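Local coordinates for protein arginase (Trypanosoma brucei brucei, PDB 4RHJ) that is of unknown function, adopting the arginase-deacetylase fold of the arginase family but having evolved without the binuclear manganese cluster, and so probably lacks arginase activity, at residues V295-K298 with D299-L303; E112-S116 with D117-L121; V151-Y154 with K155-F158; T33-G36 with S37-N41. All blocks are in the same frame, centred on the assembly; numbering follows the deposited sequence.

Contact 1 of 4, residues V295-K298 with D299-L303; sequences VYRK and DNVGL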
loop_
_atom_site.group_PDB
_atom_site.type_symbol
_atom_site.label_atom_id
_atom_site.label_comp_id
_atom_site.label_asym_id
_atom_site.label_seq_id
_atom_site.Cartn_x
_atom_site.Cartn_y
_atom_site.Cartn_z
ATOM N N VAL A 295 9.099 7.625 -4.952
ATOM C CA VAL A 295 8.537 8.489 -3.919
ATOM C C VAL A 295 9.515 8.389 -2.763
ATOM O O VAL A 295 10.005 7.298 -2.443
ATOM C CB VAL A 295 7.084 8.091 -3.485
ATOM C CG1 VAL A 295 6.708 8.740 -2.155
ATOM C CG2 VAL A 295 6.053 8.462 -4.551
ATOM N N TYR A 296 9.833 9.522 -2.161
ATOM C CA TYR A 296 10.874 9.534 -1.144
ATOM C C TYR A 296 10.365 9.952 0.223
ATOM O O TYR A 296 9.541 10.845 0.324
ATOM C CB TYR A 296 12.016 10.462 -1.564
ATOM C CG TYR A 296 12.873 9.910 -2.671
ATOM C CD1 TYR A 296 14.061 9.267 -2.390
ATOM C CD2 TYR A 296 12.472 10.001 -3.995
ATOM C CE1 TYR A 296 14.835 8.749 -3.383
ATOM C CE2 TYR A 296 13.254 9.498 -5.002
ATOM C CZ TYR A 296 14.425 8.865 -4.693
ATOM O OH TYR A 296 15.196 8.341 -5.696
ATOM N N ARG A 297 10.886 9.310 1.271
ATOM C CA ARG A 297 10.642 9.735 2.642
ATOM C C ARG A 297 11.215 11.149 2.826
ATOM O O ARG A 297 11.762 11.729 1.887
ATOM C CB ARG A 297 11.274 8.764 3.659
ATOM C CG ARG A 297 11.097 7.273 3.393
ATOM C CD ARG A 297 11.268 6.424 4.679
ATOM N NE ARG A 297 12.545 6.629 5.378
ATOM C CZ ARG A 297 12.968 5.903 6.409
ATOM N NH1 ARG A 297 12.229 4.912 6.888
ATOM N NH2 ARG A 297 14.146 6.156 6.969
ATOM N N LYS A 298 11.112 11.705 4.021
ATOM C CA LYS A 298 11.607 13.071 4.240
ATOM C C LYS A 298 13.144 13.081 4.405
ATOM O O LYS A 298 13.784 14.139 4.313
ATOM C CB LYS A 298 10.898 13.728 5.444
ATOM C CG LYS A 298 11.095 15.246 5.537
ATOM C CD LYS A 298 10.052 15.909 6.414
ATOM C CE LYS A 298 10.321 15.759 7.898
ATOM N NZ LYS A 298 11.523 16.500 8.392
ATOM N N ASP A 299 13.723 11.888 4.582
ATOM C CA ASP A 299 15.180 11.694 4.698
ATOM C C ASP A 299 15.853 11.174 3.414
ATOM O O ASP A 299 17.030 10.800 3.449
ATOM C CB ASP A 299 15.488 10.745 5.860
ATOM C CG ASP A 299 15.252 9.285 5.518
ATOM O OD1 ASP A 299 14.477 8.980 4.595
ATOM O OD2 ASP A 299 15.861 8.423 6.183
ATOM N N ASN A 300 15.104 11.178 2.302
ATOM C CA ASN A 300 15.566 10.846 0.935
ATOM C C ASN A 300 15.686 9.354 0.637
ATOM O O ASN A 300 16.404 8.976 -0.278
ATOM C CB ASN A 300 16.929 11.482 0.600
ATOM C CG ASN A 300 17.057 12.898 1.100
ATOM O OD1 ASN A 300 16.060 13.610 1.242
ATOM N ND2 ASN A 300 18.290 13.319 1.370
ATOM N N VAL A 301 14.997 8.502 1.385
ATOM C CA VAL A 301 14.998 7.073 1.037
ATOM C C VAL A 301 13.805 6.759 0.102
ATOM O O VAL A 301 12.696 7.270 0.271
ATOM C CB VAL A 301 14.993 6.171 2.311
ATOM C CG1 VAL A 301 14.843 4.721 1.940
ATOM C CG2 VAL A 301 16.295 6.316 3.058
ATOM N N GLY A 302 14.068 5.976 -0.933
ATOM C CA GLY A 302 13.054 5.644 -1.911
ATOM C C GLY A 302 12.252 4.452 -1.449
ATOM O O GLY A 302 12.811 3.433 -1.034
ATOM N N LEU A 303 10.935 4.589 -1.513
ATOM C CA LEU A 303 10.015 3.482 -1.270
ATOM C C LEU A 303 10.344 2.235 -2.106
ATOM O O LEU A 303 10.227 1.111 -1.646
ATOM C CB LEU A 303 8.587 3.932 -1.558
ATOM C CG LEU A 303 7.794 4.248 -0.299
ATOM C CD1 LEU A 303 8.561 5.217 0.605
ATOM C CD2 LEU A 303 6.434 4.786 -0.671
#

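Contact 2 of 4, residues E112-S116 with D117-L121; sequences ETPTS and DEWYL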
loop_
_atom_site.group_PDB
_atom_site.type_symbol
_atom_site.label_atom_id
_atom_site.label_comp_id
_atom_site.label_asym_id
_atom_site.label_seq_id
_atom_site.Cartn_x
_atom_site.Cartn_y
_atom_site.Cartn_z
ATOM N N GLU A 112 31.642 7.898 -20.806
ATOM C CA GLU A 112 31.211 7.180 -22.004
ATOM C C GLU A 112 30.324 6.001 -21.651
ATOM O O GLU A 112 30.788 4.862 -21.571
ATOM C CB GLU A 112 32.410 6.684 -22.811
ATOM C CG GLU A 112 33.289 7.772 -23.391
ATOM C CD GLU A 112 34.067 8.512 -22.330
ATOM O OE1 GLU A 112 34.038 8.064 -21.168
ATOM O OE2 GLU A 112 34.697 9.541 -22.652
ATOM N N THR A 113 29.041 6.278 -21.452
ATOM C CA THR A 113 28.079 5.244 -21.101
ATOM C C THR A 113 27.825 4.316 -22.279
ATOM O O THR A 113 27.587 4.764 -23.394
ATOM C CB THR A 113 26.744 5.853 -20.629
ATOM O OG1 THR A 113 26.357 6.914 -21.515
ATOM C CG2 THR A 113 26.876 6.402 -19.215
ATOM N N PRO A 114 27.881 3.006 -22.025
ATOM C CA PRO A 114 27.772 1.955 -23.039
ATOM C C PRO A 114 26.500 2.005 -23.877
ATOM O O PRO A 114 25.540 2.712 -23.566
ATOM C CB PRO A 114 27.800 0.669 -22.210
ATOM C CG PRO A 114 28.533 1.052 -20.987
ATOM C CD PRO A 114 28.124 2.447 -20.686
ATOM N N THR A 115 26.527 1.234 -24.956
ATOM C CA THR A 115 25.393 1.064 -25.842
ATOM C C THR A 115 24.722 -0.236 -25.455
ATOM O O THR A 115 25.219 -0.931 -24.598
ATOM C CB THR A 115 25.831 1.031 -27.300
ATOM O OG1 THR A 115 26.489 -0.212 -27.565
ATOM C CG2 THR A 115 26.789 2.181 -27.579
ATOM N N SER A 116 23.600 -0.559 -26.094
ATOM C CA SER A 116 22.849 -1.786 -25.806
ATOM C C SER A 116 23.638 -3.046 -26.166
ATOM O O SER A 116 23.436 -4.103 -25.582
ATOM C CB SER A 116 21.508 -1.790 -26.555
ATOM O OG SER A 116 20.646 -0.747 -26.122
ATOM N N ASP A 117 24.534 -2.934 -27.135
ATOM C CA ASP A 117 25.411 -4.046 -27.476
ATOM C C ASP A 117 26.497 -4.196 -26.422
ATOM O O ASP A 117 26.871 -5.309 -26.062
ATOM C CB ASP A 117 26.047 -3.844 -28.853
ATOM C CG ASP A 117 26.633 -5.123 -29.418
ATOM O OD1 ASP A 117 26.785 -6.097 -28.661
ATOM O OD2 ASP A 117 26.945 -5.153 -30.624
ATOM N N GLU A 118 27.009 -3.075 -25.927
ATOM C CA GLU A 118 28.054 -3.137 -24.920
ATOM C C GLU A 118 27.510 -3.652 -23.589
ATOM O O GLU A 118 28.120 -4.532 -22.992
ATOM C CB GLU A 118 28.728 -1.775 -24.773
ATOM C CG GLU A 118 29.683 -1.504 -25.942
ATOM C CD GLU A 118 30.285 -0.108 -25.952
ATOM O OE1 GLU A 118 31.420 0.026 -26.453
ATOM O OE2 GLU A 118 29.625 0.852 -25.488
ATOM N N TRP A 119 26.366 -3.127 -23.140
ATOM C CA TRP A 119 25.711 -3.613 -21.916
ATOM C C TRP A 119 25.448 -5.114 -22.013
ATOM O O TRP A 119 25.523 -5.839 -21.025
ATOM C CB TRP A 119 24.387 -2.871 -21.663
ATOM C CG TRP A 119 24.495 -1.544 -20.911
ATOM C CD1 TRP A 119 24.189 -0.310 -21.388
ATOM C CD2 TRP A 119 24.901 -1.350 -19.549
ATOM N NE1 TRP A 119 24.393 0.644 -20.423
ATOM C CE2 TRP A 119 24.831 0.031 -19.284
ATOM C CE3 TRP A 119 25.313 -2.211 -18.530
ATOM C CZ2 TRP A 119 25.167 0.572 -18.048
ATOM C CZ3 TRP A 119 25.648 -1.671 -17.303
ATOM C CH2 TRP A 119 25.570 -0.298 -17.071
ATOM N N TYR A 120 25.142 -5.560 -23.224
ATOM C CA TYR A 120 24.782 -6.943 -23.509
ATOM C C TYR A 120 25.982 -7.862 -23.552
ATOM O O TYR A 120 25.979 -8.929 -22.945
ATOM C CB TYR A 120 24.045 -7.040 -24.851
ATOM C CG TYR A 120 23.912 -8.453 -25.351
ATOM C CD1 TYR A 120 22.957 -9.307 -24.821
ATOM C CD2 TYR A 120 24.747 -8.941 -26.344
ATOM C CE1 TYR A 120 22.833 -10.610 -25.272
ATOM C CE2 TYR A 120 24.633 -10.240 -26.805
ATOM C CZ TYR A 120 23.675 -11.072 -26.266
ATOM O OH TYR A 120 23.557 -12.370 -26.718
ATOM N N LEU A 121 26.992 -7.454 -24.312
ATOM C CA LEU A 121 28.204 -8.238 -24.472
ATOM C C LEU A 121 28.875 -8.464 -23.129
ATOM O O LEU A 121 29.327 -9.565 -22.840
ATOM C CB LEU A 121 29.168 -7.546 -25.437
ATOM C CG LEU A 121 28.845 -7.581 -26.938
ATOM C CD1 LEU A 121 30.007 -7.053 -27.766
ATOM C CD2 LEU A 121 28.434 -8.973 -27.411
HETATM O O HOH W 1 29.638 3.573 -25.641
#

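Contact 3 of 4, residues V151-Y154 with K155-F158; sequences VEAY and KRLF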
loop_
_atom_site.group_PDB
_atom_site.type_symbol
_atom_site.label_atom_id
_atom_site.label_comp_id
_atom_site.label_asym_id
_atom_site.label_seq_id
_atom_site.Cartn_x
_atom_site.Cartn_y
_atom_site.Cartn_z
ATOM N N VAL A 151 20.521 -15.692 -19.397
ATOM C CA VAL A 151 20.001 -16.971 -19.848
ATOM C C VAL A 151 20.723 -17.442 -21.123
ATOM O O VAL A 151 20.814 -18.640 -21.376
ATOM C CB VAL A 151 18.474 -16.903 -20.086
ATOM C CG1 VAL A 151 18.172 -15.859 -21.072
ATOM C CG2 VAL A 151 17.922 -18.245 -20.567
ATOM N N GLU A 152 21.272 -16.519 -21.915
ATOM C CA GLU A 152 22.005 -16.938 -23.118
ATOM C C GLU A 152 23.425 -17.427 -22.826
ATOM O O GLU A 152 23.949 -18.268 -23.557
ATOM C CB GLU A 152 22.037 -15.814 -24.145
ATOM C CG GLU A 152 20.771 -15.776 -24.977
ATOM C CD GLU A 152 20.927 -14.987 -26.231
ATOM O OE1 GLU A 152 21.596 -13.938 -26.179
ATOM O OE2 GLU A 152 20.379 -15.415 -27.265
ATOM N N ALA A 153 24.027 -16.912 -21.757
ATOM C CA ALA A 153 25.283 -17.435 -21.225
ATOM C C ALA A 153 25.118 -18.844 -20.667
ATOM O O ALA A 153 26.066 -19.628 -20.629
ATOM C CB ALA A 153 25.796 -16.543 -20.170
ATOM N N TYR A 154 23.903 -19.147 -20.220
ATOM C CA TYR A 154 23.590 -20.439 -19.610
ATOM C C TYR A 154 23.423 -21.508 -20.669
ATOM O O TYR A 154 23.935 -22.623 -20.538
ATOM C CB TYR A 154 22.312 -20.347 -18.764
ATOM C CG TYR A 154 22.105 -21.532 -17.859
ATOM C CD1 TYR A 154 21.600 -22.727 -18.348
ATOM C CD2 TYR A 154 22.424 -21.459 -16.516
ATOM C CE1 TYR A 154 21.423 -23.808 -17.527
ATOM C CE2 TYR A 154 22.250 -22.541 -15.682
ATOM C CZ TYR A 154 21.752 -23.709 -16.192
ATOM O OH TYR A 154 21.580 -24.784 -15.360
ATOM N N LYS A 155 22.686 -21.155 -21.715
ATOM C CA LYS A 155 22.410 -22.065 -22.812
ATOM C C LYS A 155 23.652 -22.284 -23.674
ATOM O O LYS A 155 23.779 -23.294 -24.354
ATOM C CB LYS A 155 21.260 -21.525 -23.660
ATOM C CG LYS A 155 20.527 -22.587 -24.460
ATOM C CD LYS A 155 19.854 -23.599 -23.552
ATOM C CE LYS A 155 18.926 -24.487 -24.345
ATOM N NZ LYS A 155 18.235 -25.449 -23.466
ATOM N N ARG A 156 24.561 -21.321 -23.655
ATOM C CA ARG A 156 25.854 -21.480 -24.307
ATOM C C ARG A 156 26.660 -22.545 -23.581
ATOM O O ARG A 156 27.174 -23.481 -24.196
ATOM C CB ARG A 156 26.604 -20.155 -24.323
ATOM C CG ARG A 156 28.116 -20.275 -24.402
ATOM C CD ARG A 156 28.778 -19.210 -23.539
ATOM N NE ARG A 156 27.847 -18.130 -23.229
ATOM C CZ ARG A 156 27.628 -17.087 -24.023
ATOM N NH1 ARG A 156 28.260 -16.983 -25.181
ATOM N NH2 ARG A 156 26.761 -16.156 -23.668
ATOM N N LEU A 157 26.758 -22.386 -22.264
ATOM C CA LEU A 157 27.375 -23.372 -21.387
ATOM C C LEU A 157 26.617 -24.699 -21.379
ATOM O O LEU A 157 27.204 -25.781 -21.526
ATOM C CB LEU A 157 27.462 -22.821 -19.961
ATOM C CG LEU A 157 28.379 -21.613 -19.809
ATOM C CD1 LEU A 157 28.445 -21.163 -18.381
ATOM C CD2 LEU A 157 29.757 -21.968 -20.342
ATOM N N PHE A 158 25.305 -24.614 -21.203
ATOM C CA PHE A 158 24.502 -25.819 -21.128
ATOM C C PHE A 158 23.362 -25.786 -22.120
ATOM O O PHE A 158 22.235 -25.481 -21.753
ATOM C CB PHE A 158 23.967 -25.999 -19.715
ATOM C CG PHE A 158 24.990 -25.745 -18.652
ATOM C CD1 PHE A 158 25.857 -26.746 -18.259
ATOM C CD2 PHE A 158 25.089 -24.504 -18.045
ATOM C CE1 PHE A 158 26.800 -26.516 -17.286
ATOM C CE2 PHE A 158 26.032 -24.269 -17.076
ATOM C CZ PHE A 158 26.889 -25.277 -16.695
#

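Contact 4 of 4, residues T33-G36 with S37-N41; sequences TPRG and SDWAN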
loop_
_atom_site.group_PDB
_atom_site.type_symbol
_atom_site.label_atom_id
_atom_site.label_comp_id
_atom_site.label_asym_id
_atom_site.label_seq_id
_atom_site.Cartn_x
_atom_site.Cartn_y
_atom_site.Cartn_z
ATOM N N THR A 33 38.182 -16.705 -7.347
ATOM C CA THR A 33 38.567 -18.085 -7.075
ATOM C C THR A 33 37.338 -18.961 -7.203
ATOM O O THR A 33 36.330 -18.713 -6.556
ATOM C CB THR A 33 39.200 -18.265 -5.667
ATOM O OG1 THR A 33 40.487 -17.629 -5.615
ATOM C CG2 THR A 33 39.365 -19.741 -5.350
ATOM N N PRO A 34 37.411 -19.974 -8.073
ATOM C CA PRO A 34 36.252 -20.817 -8.365
ATOM C C PRO A 34 35.660 -21.515 -7.143
ATOM O O PRO A 34 36.350 -21.789 -6.159
ATOM C CB PRO A 34 36.813 -21.848 -9.349
ATOM C CG PRO A 34 38.295 -21.788 -9.190
ATOM C CD PRO A 34 38.588 -20.375 -8.858
ATOM N N ARG A 35 34.362 -21.774 -7.229
ATOM C CA ARG A 35 33.653 -22.614 -6.292
ATOM C C ARG A 35 34.369 -23.955 -6.163
ATOM O O ARG A 35 34.627 -24.615 -7.168
ATOM C CB ARG A 35 32.217 -22.795 -6.779
ATOM C CG ARG A 35 31.381 -23.764 -6.010
ATOM C CD ARG A 35 30.254 -24.221 -6.882
ATOM N NE ARG A 35 29.249 -24.943 -6.131
ATOM C CZ ARG A 35 28.176 -25.489 -6.682
ATOM N NH1 ARG A 35 27.986 -25.378 -7.993
ATOM N NH2 ARG A 35 27.294 -26.129 -5.929
ATOM N N GLY A 36 34.705 -24.349 -4.936
ATOM C CA GLY A 36 35.457 -25.575 -4.712
ATOM C C GLY A 36 34.637 -26.817 -4.404
ATOM O O GLY A 36 33.419 -26.850 -4.603
ATOM N N SER A 37 35.321 -27.840 -3.898
ATOM C CA SER A 37 34.705 -29.122 -3.554
ATOM C C SER A 37 33.938 -29.087 -2.229
ATOM O O SER A 37 33.333 -30.084 -1.830
ATOM C CB SER A 37 35.767 -30.224 -3.493
ATOM O OG SER A 37 36.200 -30.602 -4.788
ATOM N N ASP A 38 33.979 -27.946 -1.544
ATOM C CA ASP A 38 33.146 -27.714 -0.363
ATOM C C ASP A 38 31.684 -27.822 -0.766
ATOM O O ASP A 38 30.831 -28.244 0.014
ATOM C CB ASP A 38 33.435 -26.341 0.251
ATOM C CG ASP A 38 33.311 -25.212 -0.760
ATOM O OD1 ASP A 38 33.531 -25.473 -1.955
ATOM O OD2 ASP A 38 32.994 -24.069 -0.372
ATOM N N TRP A 39 31.416 -27.431 -2.007
ATOM C CA TRP A 39 30.117 -27.619 -2.617
ATOM C C TRP A 39 30.118 -28.879 -3.480
ATOM O O TRP A 39 30.671 -28.880 -4.579
ATOM C CB TRP A 39 29.741 -26.400 -3.463
ATOM C CG TRP A 39 29.853 -25.089 -2.743
ATOM C CD1 TRP A 39 30.961 -24.316 -2.635
ATOM C CD2 TRP A 39 28.813 -24.395 -2.040
ATOM N NE1 TRP A 39 30.691 -23.189 -1.901
ATOM C CE2 TRP A 39 29.370 -23.213 -1.526
ATOM C CE3 TRP A 39 27.466 -24.659 -1.797
ATOM C CZ2 TRP A 39 28.632 -22.298 -0.784
ATOM C CZ3 TRP A 39 26.732 -23.751 -1.064
ATOM C CH2 TRP A 39 27.313 -22.589 -0.563
ATOM N N ALA A 40 29.506 -29.945 -2.965
ATOM C CA ALA A 40 29.254 -31.176 -3.723
ATOM C C ALA A 40 27.761 -31.509 -3.712
ATOM O O ALA A 40 27.208 -31.804 -2.652
ATOM C CB ALA A 40 30.065 -32.340 -3.149
ATOM N N ASN A 41 27.121 -31.463 -4.886
ATOM C CA ASN A 41 25.657 -31.584 -5.006
ATOM C C ASN A 41 24.983 -30.533 -4.113
ATOM O O ASN A 41 24.033 -30.818 -3.383
ATOM C CB ASN A 41 25.194 -33.012 -4.653
ATOM C CG ASN A 41 23.718 -33.266 -4.966
ATOM O OD1 ASN A 41 22.878 -33.288 -4.065
ATOM N ND2 ASN A 41 23.407 -33.486 -6.239
#

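Contact 1 of 4, residues V295-K298 with D299-L303
R297 reaches round the turn to D299 and grips its carboxylate side-on in a salt bridge: NE donates to OD1 of D299 at 3.1 Å and NH2 to OD2 at 2.9 Å. Both acceptors lie almost in the guanidinium plane, yet the carboxylate is rolled 43° against it, so both oxygens are met from above the carboxylate plane. From the opposite face, V301 N donates to OD1 of D299 at 3.3 Å, an Asx turn. With CG between the backbone N and the carbonyl carbon (chi1 78°), the carboxylate folds back toward the turn, where both donors reach OD1. R297 NH1 turns to the carbonyl of V256 in the second subunit.

The backbone supports a hairpin-like reversal: a type I turn from R297 to N300, a single bridge pairing Y296 with G302, and R297 N bonded to V301 O at 2.9 Å. L303 N closes the base on V295 O at 3.0 Å, at the start of helix 303-316. Packing is tight round the Y296 ring: G302 CA lies over one face, 4.2 Å from the centroid, while N300 O meets the edge, 3.2 Å from Y296 CD1. Buried V295 packs on V295 and Y296 of neighbouring subunits. The turn's outer side is looser: N300 is exposed, and exposed K298 carries NZ to a salt bridge with D292 of the second subunit.

Contact 2 of 4, residues E112-S116 with D117-L121
W119 N donates to T115 O at 2.9 Å and nearly straight at 177°, the i to i+4 bond at the start of helix 116-131. Next in strength, T115 and E118 hold each other in a capping box. One half is the bond from T115 N to OE2 of E118, 3.2 Å long, which uses the anti side of the carboxylate and lies 16° out of its plane. The other half is weaker: T115 OG1 accepts from E118 N at 3.3 Å, and also, weakly, from D117 N. The hydroxyl faces these two amides because it lies between the backbone N and the carbonyl carbon of its own residue. E118 instead sets CG beside its backbone N and runs extended beyond it, carrying OE2 back to the residue before the helix.

A water donates to the same OE2 of E118 at 2.7 Å and to T113 O, linking the carboxylate to the incoming loop.

Outward from this polar core, P114 packs on the helix. Its CB lies 3.7 Å from CB of E118 and sits over the five-membered ring of W119, a CH-pi contact with CB 3.9 Å from the ring centroid and only 17° off the normal. The buried indole also meets F22 and, edge-to-face, Y51. The contact therefore joins a polar cap to an apolar seat: the N-cap amide is held by the E118 carboxylate, two first-turn amides are weakly met by the T115 hydroxyl, and the negative charge of E118 beside the helix N terminus would probably be favoured by the helix dipole.

Contact 3 of 4, residues V151-Y154 with K155-F158
F158 folds back on Y154 one turn earlier: its CD2 stands over the centre of the tyrosine ring, 3.8 Å from CE1 of Y154. The ring planes are inclined at 49° with centroids 5.0 Å apart, a meeting intermediate between the usual aromatic geometries. Y154 sends CG anti to its own nitrogen (chi1 -167°), whereas F158 keeps CG beside its nitrogen (chi1 -44°), and these choices bring the rings together.

The backbone carrying both rings keeps the i to i+4 pattern of an alpha helix, here the last turns of helix 148-157. K155 N donates to V151 O at 3.2 Å, R156 N to E152 O at 3.1 Å and L157 N to A153 O at 3.3 Å. F158 is the first residue to leave helical backbone angles; its N lies implausibly close to Y154 O, so the detail of that last bond is doubtful.

R156 bends back along the same helix toward A153, but the approach is unusually close and the placement of this exposed side chain uncertain. Farther out, helix 116-131 takes the A153 side chain, through T128 among others, while V151, Y154 and K155 rest on I163 of strand 163-168. E152 OE1 is hydrogen-bonded to Y120 OH of helix 116-131.

Contact 4 of 4, residues T33-G36 with S37-N41
R35 lies across W39 at a type I beta turn from G36 to W39, in the surface loop between helix 23-30 and strand 46-50. The turn's own closing bond, W39 N to G36 O, is weak at 3.3 Å. Beyond it, the contact consists mainly of the arginine laid across the tryptophan.

From CB of R35 the chain sets out with CG opposite the backbone nitrogen (chi1 173°) and continues extended through NE, which carries it across the indole. CG of R35 is the first atom to touch, 3.4 Å from CD1 of W39. CD follows, near CB of W39. NE of R35 then comes to 3.1 Å from CB of W39, a tight approach with no hydrogen bond. At the tip, CZ and NH2 remain near the tryptophan CB, which stands at the edge of the guanidinium and close to its plane. The side chains cross at about a right angle, with guanidinium and indole planes 65° apart, so this is no parallel cation-pi stack. Outside the turn, R35 also touches P45, and both D38 and W39 touch C88.

D38 adds a second, weak acceptor for the turn amide. Its CG lies between its own backbone N and carbonyl carbon, which curls the carboxylate back until OD1 of D38 is 2.9 Å from W39 N, with an N-H...O angle of 129°.

How the contacts relate
From the N terminus, contact 4 comes first, a turn in the loop leading from helix 23-30 to strand 46-50. Contact 2 ends the loop after strand 95-103 and opens helix 116-131; contact 3 finishes helix 148-157 ahead of strand 163-168. Contact 1, last, reverses the loop between strand 281-287 and helix 303-316. All four follow in series, none nesting or crossing. Contacts 2 and 3 touch through Y120 and E152, which ties together two helices flanking the parallel sheet. Contact 4 is about 9 Å from contact 3 between nearest atoms, while contact 1 lies apart, facing neighbouring subunits.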